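Local atomic coordinates of putative glycoside hydrolase (Parabacteroides distasonis ATCC 8503, PDB entry 3GYC), a protein that probably hydrolyses glycosidic bonds in carbohydrates, as a cellulase-like enzyme of the TIM-barrel type. Residues L43-L46 and S47-Y51; E75-Q79 and Q80-S84; C327-G330 and T331-A335; Q352-G355 and M356-V360. All coordinates share one frame; numbering follows the deposited sequence.

Contact 1 (L43-L46 and S47-Y51)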
loop_
_atom_site.group_PDB
_atom_site.type_symbol
_atom_site.label_atom_id
_atom_site.label_comp_id
_atom_site.label_asym_id
_atom_site.label_seq_id
_atom_site.Cartn_x
_atom_site.Cartn_y
_atom_site.Cartn_z
ATOM N N LEU A 43 -2.281 -9.067 15.539
ATOM C CA LEU A 43 -3.601 -8.975 14.928
ATOM C C LEU A 43 -4.675 -8.609 16.025
ATOM O O LEU A 43 -5.618 -7.937 15.717
ATOM C CB LEU A 43 -3.969 -10.243 14.201
ATOM C CG LEU A 43 -3.210 -10.539 12.906
ATOM C CD1 LEU A 43 -3.596 -12.004 12.523
ATOM C CD2 LEU A 43 -3.525 -9.527 11.815
ATOM N N ASP A 44 -4.511 -9.035 17.264
ATOM C CA ASP A 44 -5.426 -8.642 18.351
ATOM C C ASP A 44 -5.258 -7.137 18.597
ATOM O O ASP A 44 -6.235 -6.449 18.764
ATOM C CB ASP A 44 -5.172 -9.440 19.634
ATOM C CG ASP A 44 -5.542 -10.923 19.510
ATOM O OD1 ASP A 44 -6.256 -11.302 18.562
ATOM O OD2 ASP A 44 -5.170 -11.711 20.422
ATOM N N GLU A 45 -4.018 -6.652 18.592
ATOM C CA GLU A 45 -3.685 -5.226 18.779
ATOM C C GLU A 45 -4.251 -4.359 17.652
ATOM O O GLU A 45 -4.749 -3.245 17.854
ATOM C CB GLU A 45 -2.174 -5.047 18.898
ATOM C CG GLU A 45 -1.576 -5.578 20.186
ATOM C CD GLU A 45 -0.025 -5.505 20.257
ATOM O OE1 GLU A 45 0.658 -4.898 19.397
ATOM O OE2 GLU A 45 0.539 -6.117 21.191
ATOM N N LEU A 46 -4.125 -4.859 16.442
ATOM C CA LEU A 46 -4.677 -4.241 15.262
ATOM C C LEU A 46 -6.213 -4.099 15.409
ATOM O O LEU A 46 -6.750 -3.043 15.161
ATOM C CB LEU A 46 -4.379 -5.124 14.020
ATOM C CG LEU A 46 -4.801 -4.520 12.685
ATOM C CD1 LEU A 46 -4.011 -3.227 12.477
ATOM C CD2 LEU A 46 -4.683 -5.473 11.506
ATOM N N SER A 47 -6.896 -5.168 15.785
ATOM C CA SER A 47 -8.376 -5.116 15.966
ATOM C C SER A 47 -8.790 -4.197 17.092
ATOM O O SER A 47 -9.799 -3.513 16.982
ATOM C CB SER A 47 -8.935 -6.492 16.256
ATOM O OG SER A 47 -8.731 -7.327 15.145
ATOM N N GLU A 48 -8.040 -4.229 18.193
ATOM C CA GLU A 48 -8.285 -3.352 19.355
ATOM C C GLU A 48 -8.220 -1.876 18.901
ATOM O O GLU A 48 -8.933 -1.017 19.419
ATOM C CB GLU A 48 -7.228 -3.635 20.426
ATOM C CG GLU A 48 -7.284 -2.750 21.655
ATOM C CD GLU A 48 -6.094 -2.908 22.642
ATOM O OE1 GLU A 48 -4.981 -3.408 22.266
ATOM O OE2 GLU A 48 -6.259 -2.454 23.813
ATOM N N ARG A 49 -7.342 -1.567 17.954
ATOM C CA ARG A 49 -7.222 -0.228 17.414
ATOM C C ARG A 49 -8.345 0.084 16.398
ATOM O O ARG A 49 -8.511 1.230 16.013
ATOM C CB ARG A 49 -5.832 -0.019 16.809
ATOM C CG ARG A 49 -4.788 -0.041 17.883
ATOM C CD ARG A 49 -3.416 -0.318 17.382
ATOM N NE ARG A 49 -2.444 -0.076 18.419
ATOM C CZ ARG A 49 -2.266 -0.807 19.513
ATOM N NH1 ARG A 49 -3.031 -1.864 19.795
ATOM N NH2 ARG A 49 -1.331 -0.452 20.374
ATOM N N GLY A 50 -9.098 -0.943 15.974
ATOM C CA GLY A 50 -10.248 -0.765 15.081
ATOM C C GLY A 50 -9.993 -0.967 13.602
ATOM O O GLY A 50 -10.863 -0.668 12.794
ATOM N N TYR A 51 -8.790 -1.430 13.231
ATOM C CA TYR A 51 -8.500 -1.714 11.830
ATOM C C TYR A 51 -9.119 -3.077 11.498
ATOM O O TYR A 51 -9.132 -3.976 12.334
ATOM C CB TYR A 51 -6.965 -1.728 11.530
ATOM C CG TYR A 51 -6.376 -0.377 11.768
ATOM C CD1 TYR A 51 -6.440 0.601 10.802
ATOM C CD2 TYR A 51 -5.837 -0.045 13.019
ATOM C CE1 TYR A 51 -5.978 1.908 11.065
ATOM C CE2 TYR A 51 -5.355 1.270 13.290
ATOM C CZ TYR A 51 -5.427 2.219 12.307
ATOM O OH TYR A 51 -5.016 3.519 12.566
#
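Leu-46 and Tyr-51 meet where helix 39-48 gives way to loop, and they make the tight side of this contact. Leu-46 CD1 lies 3.4 Å from Tyr-51 CB and comes obliquely at the phenol ring, the two side chains crossing near a right angle. With CG anti to the backbone N (chi1 -175°), Leu-46 brings CD1 against Tyr-51 CB. The backbone beside them forms a Schellman motif. Gly-50 leaves the helix with positive phi, Gly-50 N bonds Ser-47 O at 2.8 Å, and Tyr-51 N returns to Leu-46 O at 3.2 Å. Glu-45 O is gripped twice, by Arg-49 N at 3.1 Å and Arg-49 NH1 at 2.9 Å, from opposite faces of its carbonyl plane. NH1 meets this oxygen edge-on, almost within the guanidinium plane, while NH2 donates to the main-chain O of Trp-357, whose ring also makes a cation-pi contact. The Glu-45 carboxylate bonds Trp-357 NE1 through OE1 and Gln-41 NE2 through OE2. With an alanine in place of Arg-49, Glu-45 O would probably keep one donor of its two and Trp-357 would lose its cationic partner.

The solvent side is looser. Glu-48 stretches out to a long salt bridge, OE1 standing 3.5 Å from Arg-49 NH1, and exposed Asp-44 pairs with Arg-106. On the inner side, Leu-43 and Leu-46 rest on Trp-22 of strand 17-23, Leu-43 reaches Phe-99 of helix 95-105, and Tyr-51 OH bonds His-363 of helix 360-371 and Thr-345.

Contact 2 (E75-Q79 and Q80-S84). With EDO (1,2-ethanediol), chain D.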
loop_
_atom_site.group_PDB
_atom_site.type_symbol
_atom_site.label_atom_id
_atom_site.label_comp_id
_atom_site.label_asym_id
_atom_site.label_seq_id
_atom_site.Cartn_x
_atom_site.Cartn_y
_atom_site.Cartn_z
ATOM N N GLU A 75 18.542 -7.051 1.221
ATOM C CA GLU A 75 17.775 -5.921 1.764
ATOM C C GLU A 75 17.555 -4.808 0.730
ATOM O O GLU A 75 18.357 -4.617 -0.201
ATOM C CB GLU A 75 18.428 -5.357 3.067
ATOM C CG GLU A 75 19.745 -4.564 2.901
ATOM C CD GLU A 75 21.010 -5.411 2.709
ATOM O OE1 GLU A 75 20.938 -6.675 2.620
ATOM O OE2 GLU A 75 22.107 -4.801 2.674
ATOM N N VAL A 76 16.432 -4.121 0.876
ATOM C CA VAL A 76 16.121 -2.960 0.053
ATOM C C VAL A 76 16.842 -1.729 0.620
ATOM O O VAL A 76 17.327 -0.865 -0.124
ATOM C CB VAL A 76 14.607 -2.653 0.037
ATOM C CG1 VAL A 76 14.307 -1.685 -1.105
ATOM C CG2 VAL A 76 13.776 -3.933 -0.124
ATOM N N TRP A 77 16.957 -1.684 1.944
ATOM C CA TRP A 77 17.544 -0.532 2.662
ATOM C C TRP A 77 17.962 -0.944 4.059
ATOM O O TRP A 77 17.564 -1.997 4.563
ATOM C CB TRP A 77 16.486 0.579 2.842
ATOM C CG TRP A 77 15.122 0.056 3.186
ATOM C CD1 TRP A 77 14.761 -0.710 4.257
ATOM C CD2 TRP A 77 13.920 0.280 2.439
ATOM N NE1 TRP A 77 13.417 -0.987 4.210
ATOM C CE2 TRP A 77 12.882 -0.421 3.088
ATOM C CE3 TRP A 77 13.633 0.968 1.266
ATOM C CZ2 TRP A 77 11.557 -0.423 2.608
ATOM C CZ3 TRP A 77 12.330 0.965 0.798
ATOM C CH2 TRP A 77 11.309 0.275 1.467
ATOM N N ASN A 78 18.765 -0.118 4.691
ATOM C CA ASN A 78 19.049 -0.322 6.086
ATOM C C ASN A 78 18.609 0.917 6.887
ATOM O O ASN A 78 18.752 0.967 8.093
ATOM C CB ASN A 78 20.511 -0.725 6.316
ATOM C CG ASN A 78 21.499 0.368 5.979
ATOM O OD1 ASN A 78 21.171 1.543 5.872
ATOM N ND2 ASN A 78 22.742 -0.025 5.858
ATOM N N GLN A 79 18.064 1.910 6.201
ATOM C CA GLN A 79 17.641 3.148 6.862
ATOM C C GLN A 79 16.182 3.165 7.315
ATOM O O GLN A 79 15.809 4.008 8.128
ATOM C CB GLN A 79 17.893 4.313 5.902
ATOM C CG GLN A 79 19.329 4.485 5.660
ATOM C CD GLN A 79 20.020 4.914 6.925
ATOM O OE1 GLN A 79 19.630 5.910 7.524
ATOM N NE2 GLN A 79 21.074 4.219 7.296
ATOM N N GLN A 80 15.366 2.239 6.815
ATOM C CA GLN A 80 13.931 2.190 7.201
ATOM C C GLN A 80 13.585 0.966 8.014
ATOM O O GLN A 80 14.307 -0.047 7.955
ATOM C CB GLN A 80 13.037 2.232 5.966
ATOM C CG GLN A 80 13.371 3.272 4.981
ATOM C CD GLN A 80 13.341 4.686 5.558
ATOM O OE1 GLN A 80 12.625 4.951 6.507
ATOM N NE2 GLN A 80 14.145 5.575 4.994
ATOM N N ASP A 81 12.435 1.013 8.704
ATOM C CA ASP A 81 11.987 -0.118 9.550
ATOM C C ASP A 81 10.870 -1.021 8.952
ATOM O O ASP A 81 10.219 -1.780 9.675
ATOM C CB ASP A 81 11.598 0.385 10.981
ATOM C CG ASP A 81 12.843 0.753 11.849
ATOM O OD1 ASP A 81 13.996 0.330 11.499
ATOM O OD2 ASP A 81 12.654 1.472 12.870
ATOM N N TRP A 82 10.632 -0.913 7.650
ATOM C CA TRP A 82 9.761 -1.841 6.965
ATOM C C TRP A 82 10.681 -2.974 6.535
ATOM O O TRP A 82 11.778 -2.749 6.021
ATOM C CB TRP A 82 9.101 -1.263 5.744
ATOM C CG TRP A 82 8.211 -0.158 6.043
ATOM C CD1 TRP A 82 7.004 -0.219 6.680
ATOM C CD2 TRP A 82 8.449 1.217 5.741
ATOM N NE1 TRP A 82 6.471 1.049 6.785
ATOM C CE2 TRP A 82 7.341 1.942 6.218
ATOM C CE3 TRP A 82 9.485 1.912 5.093
ATOM C CZ2 TRP A 82 7.219 3.314 6.044
ATOM C CZ3 TRP A 82 9.365 3.288 4.941
ATOM C CH2 TRP A 82 8.244 3.969 5.413
ATOM N N GLY A 83 10.231 -4.188 6.737
ATOM C CA GLY A 83 11.030 -5.331 6.330
ATOM C C GLY A 83 12.406 -5.458 6.964
ATOM O O GLY A 83 12.640 -5.028 8.083
ATOM N N SER A 84 13.360 -5.993 6.195
ATOM C CA SER A 84 14.668 -6.360 6.713
ATOM C C SER A 84 15.789 -5.369 6.408
ATOM O O SER A 84 15.975 -5.002 5.247
ATOM C CB SER A 84 15.075 -7.742 6.087
ATOM O OG SER A 84 14.100 -8.736 6.316
HETATM C C1 EDO D . 16.081 -3.121 13.417
HETATM O O1 EDO D . 14.765 -3.241 13.988
HETATM C C2 EDO D . 16.021 -2.267 12.183
HETATM O O2 EDO D . 14.892 -2.548 11.335
HETATM O O HOH W 1 14.544 -4.397 3.141
HETATM O O HOH W 2 16.743 0.309 9.860
#
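Glu-75 and Ser-84 approach each other at the two ends of a loop that links the antiparallel strands 71-73 and 88-90, an excursion from the TIM-barrel framework. Glu-75 CB sits 3.3 Å from Ser-84 O. One residue on, a water closes the loop ends: it accepts from Val-76 N at 3.0 Å and donates to Ser-84 O at 2.6 Å. The CB of Val-76 also lies over one face of the Trp-77 indole.

Trp-77 is the centre of the contact. Its CG stands between the backbone N and the carbonyl carbon (chi1 40°), and this points the indole into the loop. Gln-80 CB covers the opposite face in a CH-pi contact, 3.8 Å from the centroid of the five-membered ring and nearly on its normal. The Gln-80 amide is turned almost perpendicular to the indole, with OE1 bonded to Tyr-261 OH. At the ring edge, NE1 of Trp-77 donates to Trp-82 O at 3.0 Å; the bond is close to straight (171°) and the acceptor lies in the ring plane.

At Asn-78 and Gln-79 the chain bends, and Gln-79 NE2 donates to Asn-78 OD1 at 3.0 Å while Gln-79 O accepts from Lys-313. Directly after this bend, the backbone N of Gln-80 is buried without a hydrogen-bonding partner.

Contact 3 (C327-G330 and T331-A335)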
loop_
_atom_site.group_PDB
_atom_site.type_symbol
_atom_site.label_atom_id
_atom_site.label_comp_id
_atom_site.label_asym_id
_atom_site.label_seq_id
_atom_site.Cartn_x
_atom_site.Cartn_y
_atom_site.Cartn_z
ATOM N N CYS A 327 -1.546 13.024 9.763
ATOM C CA CYS A 327 -2.248 11.771 9.444
ATOM C C CYS A 327 -3.717 11.839 9.805
ATOM O O CYS A 327 -4.554 11.393 9.046
ATOM C CB CYS A 327 -1.586 10.608 10.129
ATOM S SG CYS A 327 -0.009 10.262 9.238
ATOM N N GLU A 328 -4.023 12.446 10.943
ATOM C CA GLU A 328 -5.392 12.583 11.382
ATOM C C GLU A 328 -6.153 13.441 10.355
ATOM O O GLU A 328 -7.263 13.076 9.916
ATOM C CB GLU A 328 -5.420 13.227 12.775
ATOM C CG GLU A 328 -6.803 13.422 13.363
ATOM C CD GLU A 328 -6.782 14.034 14.740
ATOM O OE1 GLU A 328 -5.783 13.879 15.469
ATOM O OE2 GLU A 328 -7.788 14.677 15.111
ATOM N N LEU A 329 -5.550 14.566 9.972
ATOM C CA LEU A 329 -6.179 15.462 9.011
ATOM C C LEU A 329 -6.448 14.745 7.689
ATOM O O LEU A 329 -7.568 14.797 7.153
ATOM C CB LEU A 329 -5.325 16.706 8.780
ATOM C CG LEU A 329 -5.836 17.664 7.716
ATOM C CD1 LEU A 329 -7.177 18.253 8.133
ATOM C CD2 LEU A 329 -4.828 18.781 7.453
ATOM N N GLY A 330 -5.424 14.059 7.181
ATOM C CA GLY A 330 -5.529 13.311 5.935
ATOM C C GLY A 330 -6.660 12.308 5.993
ATOM O O GLY A 330 -7.511 12.261 5.083
ATOM N N THR A 331 -6.686 11.524 7.077
ATOM C CA THR A 331 -7.686 10.473 7.253
ATOM C C THR A 331 -9.115 11.005 7.225
ATOM O O THR A 331 -9.928 10.536 6.436
ATOM C CB THR A 331 -7.484 9.710 8.568
ATOM O OG1 THR A 331 -6.160 9.171 8.615
ATOM C CG2 THR A 331 -8.483 8.586 8.679
ATOM N N ILE A 332 -9.383 11.993 8.088
ATOM C CA ILE A 332 -10.700 12.612 8.208
ATOM C C ILE A 332 -11.137 13.283 6.898
ATOM O O ILE A 332 -12.308 13.204 6.524
ATOM C CB ILE A 332 -10.731 13.604 9.424
ATOM C CG1 ILE A 332 -10.650 12.803 10.747
ATOM C CG2 ILE A 332 -11.985 14.439 9.408
ATOM C CD1 ILE A 332 -10.412 13.701 11.988
ATOM N N THR A 333 -10.202 13.916 6.194
ATOM C CA THR A 333 -10.486 14.579 4.907
ATOM C C THR A 333 -10.887 13.565 3.834
ATOM O O THR A 333 -11.913 13.736 3.128
ATOM C CB THR A 333 -9.253 15.408 4.393
ATOM O OG1 THR A 333 -8.830 16.345 5.395
ATOM C CG2 THR A 333 -9.584 16.163 3.104
ATOM N N ALA A 334 -10.103 12.489 3.742
ATOM C CA ALA A 334 -10.387 11.423 2.765
ATOM C C ALA A 334 -11.735 10.747 3.070
ATOM O O ALA A 334 -12.577 10.580 2.181
ATOM C CB ALA A 334 -9.297 10.403 2.750
ATOM N N ALA A 335 -11.931 10.384 4.327
ATOM C CA ALA A 335 -13.126 9.684 4.744
ATOM C C ALA A 335 -14.399 10.494 4.436
ATOM O O ALA A 335 -15.417 9.941 4.034
ATOM C CB ALA A 335 -13.059 9.342 6.232
#
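Thr-331 OG1 donates to Cys-327 O one turn back along helix 321-337, at 2.8 Å. Thr-331 N bonds the same oxygen at 2.9 Å, and the two donors reach it from opposite faces of the carbonyl plane. The hydroxyl comes from above that plane, a position it owes to OG1 lying anti to the carbonyl carbon of its own residue (chi1 -56°). Thr-333 repeats the pattern two residues later: OG1 sits 2.7 Å from Leu-329 O, which Thr-333 N also bonds. Each threonine thus returns its buried hydroxyl to the helix backbone. Leu-329 CD1 packs beside Thr-333 OG1 at 3.7 Å.

Between the threonines, Ile-332 and Glu-328 run side by side in the same direction, with Ile-332 CD1 3.9 Å from Glu-328 CG. In the backbone of this pair, the bond from Ile-332 N to Glu-328 O is almost straight (176°). The next bond but one, from Ala-334 N to Gly-330 O, continues the alpha-helical ladder.

Surrounding elements hold these side chains. Thr-331 touches Trp-307, Val-343 and Ile-370; Leu-329 and Thr-333 lie on Thr-284 of helix 276-297; Glu-328 and Ile-332 meet Leu-366 of helix 360-371. Exchanging Thr-331 for an alanine would probably leave Cys-327 O with a single donor and open a gap against Val-343 and Ile-370. Helix 321-337 is the crossover of a beta-alpha-beta unit between the parallel strands 301-303 and 340-343, the repeating element of a TIM barrel.

Contact 4 (Q352-G355 and M356-V360). With EDO (1,2-ethanediol), chain C.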
loop_
_atom_site.group_PDB
_atom_site.type_symbol
_atom_site.label_atom_id
_atom_site.label_comp_id
_atom_site.label_asym_id
_atom_site.label_seq_id
_atom_site.Cartn_x
_atom_site.Cartn_y
_atom_site.Cartn_z
ATOM N N GLN A 352 6.241 -2.208 14.756
ATOM C CA GLN A 352 7.614 -1.723 14.809
ATOM C C GLN A 352 7.751 -0.187 14.872
ATOM O O GLN A 352 8.856 0.317 14.955
ATOM C CB GLN A 352 8.455 -2.265 13.634
ATOM C CG GLN A 352 8.257 -1.618 12.228
ATOM C CD GLN A 352 7.087 -2.108 11.409
ATOM O OE1 GLN A 352 5.942 -2.311 11.903
ATOM N NE2 GLN A 352 7.359 -2.310 10.113
ATOM N N PHE A 353 6.645 0.550 14.767
ATOM C CA PHE A 353 6.652 2.017 14.865
ATOM C C PHE A 353 5.946 2.296 16.182
ATOM O O PHE A 353 4.772 2.649 16.213
ATOM C CB PHE A 353 5.959 2.661 13.659
ATOM C CG PHE A 353 6.595 2.322 12.359
ATOM C CD1 PHE A 353 7.811 2.909 12.003
ATOM C CD2 PHE A 353 5.999 1.400 11.475
ATOM C CE1 PHE A 353 8.418 2.603 10.802
ATOM C CE2 PHE A 353 6.603 1.076 10.274
ATOM C CZ PHE A 353 7.818 1.679 9.937
ATOM N N ALA A 354 6.677 2.067 17.283
ATOM C CA ALA A 354 6.129 2.181 18.619
ATOM C C ALA A 354 5.454 3.534 18.848
ATOM O O ALA A 354 4.368 3.614 19.468
ATOM C CB ALA A 354 7.231 1.922 19.683
ATOM N N GLY A 355 6.062 4.578 18.289
ATOM C CA GLY A 355 5.577 5.940 18.435
ATOM C C GLY A 355 4.216 6.199 17.809
ATOM O O GLY A 355 3.488 7.102 18.244
HETATM N N MSE A 356 3.929 5.465 16.734
HETATM C CA MSE A 356 2.655 5.521 16.056
HETATM C C MSE A 356 1.650 4.472 16.581
HETATM O O MSE A 356 0.446 4.753 16.710
HETATM C CB MSE A 356 2.844 5.362 14.565
HETATM C CG MSE A 356 1.524 5.395 13.795
HETATM SE SE MSE A 356 0.556 7.020 13.881
HETATM C CE MSE A 356 1.733 8.023 12.651
ATOM N N TRP A 357 2.137 3.274 16.882
ATOM C CA TRP A 357 1.258 2.199 17.305
ATOM C C TRP A 357 0.683 2.348 18.698
ATOM O O TRP A 357 -0.387 1.827 18.980
ATOM C CB TRP A 357 2.060 0.904 17.260
ATOM C CG TRP A 357 1.341 -0.437 17.328
ATOM C CD1 TRP A 357 1.524 -1.414 18.272
ATOM C CD2 TRP A 357 0.441 -0.998 16.360
ATOM N NE1 TRP A 357 0.770 -2.536 17.951
ATOM C CE2 TRP A 357 0.101 -2.300 16.795
ATOM C CE3 TRP A 357 -0.151 -0.511 15.212
ATOM C CZ2 TRP A 357 -0.783 -3.112 16.099
ATOM C CZ3 TRP A 357 -1.028 -1.305 14.526
ATOM C CH2 TRP A 357 -1.340 -2.610 14.972
ATOM N N ARG A 358 1.392 3.052 19.576
ATOM C CA ARG A 358 1.034 3.037 20.974
ATOM C C ARG A 358 -0.249 3.726 21.444
ATOM O O ARG A 358 -0.907 3.191 22.344
ATOM C CB ARG A 358 2.192 3.533 21.832
ATOM C CG ARG A 358 2.542 4.995 21.646
ATOM C CD ARG A 358 3.772 5.419 22.532
ATOM N NE ARG A 358 4.754 4.326 22.763
ATOM C CZ ARG A 358 5.911 4.473 23.429
ATOM N NH1 ARG A 358 6.287 5.660 23.862
ATOM N NH2 ARG A 358 6.697 3.418 23.626
ATOM N N ASP A 359 -0.621 4.863 20.865
ATOM C CA ASP A 359 -1.804 5.658 21.357
ATOM C C ASP A 359 -3.113 4.996 20.841
ATOM O O ASP A 359 -3.617 5.375 19.796
ATOM C CB ASP A 359 -1.604 7.118 20.874
ATOM C CG ASP A 359 -2.689 8.082 21.299
ATOM O OD1 ASP A 359 -3.720 7.683 21.901
ATOM O OD2 ASP A 359 -2.493 9.293 20.991
ATOM N N VAL A 360 -3.623 4.002 21.573
ATOM C CA VAL A 360 -4.774 3.209 21.142
ATOM C C VAL A 360 -6.027 4.057 20.873
ATOM O O VAL A 360 -6.705 3.818 19.887
ATOM C CB VAL A 360 -5.099 2.056 22.123
ATOM C CG1 VAL A 360 -6.376 1.387 21.729
ATOM C CG2 VAL A 360 -3.973 1.016 22.173
HETATM C C1 EDO C . 10.993 0.839 17.513
HETATM O O1 EDO C . 11.879 1.315 18.592
HETATM C C2 EDO C . 11.321 -0.531 16.926
HETATM O O2 EDO C . 11.878 -0.480 15.594
HETATM O O HOH W 3 1.016 7.030 18.907
#
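The Phe-353 ring carries Gln-352 CG over one face, 3.7 Å above its plane and offset toward the rim, while Phe-353 CB touches Met-356 CB (a selenomethionine) at 4.2 Å. The ring meets the indole of Trp-82, their planes about 60° apart. Arg-358 CG lies 3.2 Å from Ala-354 O, and the guanidinium is oblique to that oxygen. Trp-357 has CG anti to the backbone N (chi1 -166°), which sets its indole against helix 39-48.

Helix 354-357 is a single short turn with Phe-353 at its N-cap position. Phe-353 O accepts from Trp-357 N at 2.8 Å and, from above the carbonyl plane, from Met-356 N at 3.0 Å. Asp-314 receives the N-H groups of Ala-354 and Gly-355 at the start of the turn. At its far end Arg-358 N bonds Ala-354 O, and a water donates to Gly-355 O at 2.6 Å.

Asp-359 follows as the centre of an inverse gamma turn and the N-cap of helix 360-371. Its OD1 accepts from Trp-362 N, and its OD2 forms a salt bridge with Lys-324.

In the fold
Along the chain the contacts come in the order 1, 2, 3, 4, all within one fold built on a parallel eight-stranded sheet, consistent with a TIM barrel. Contact 4 joins two of the others. It touches contact 1, with centres about 12 Å apart, chiefly through Trp-357 and Val-360. Contact 2, centred about 18 Å from it, is reached by Phe-353 and by Gln-352 NE2, which is 2.9 Å from Asp-81 O. Contact 3, on helix 321-337, is centred about 18 Å from contact 4; their nearest atoms are about 4 Å apart without touching. The segment 352-360, which follows strand 340-343 and runs into helix 360-371, thereby ties helix 39-48 to the loop between strands 71-73 and 88-90.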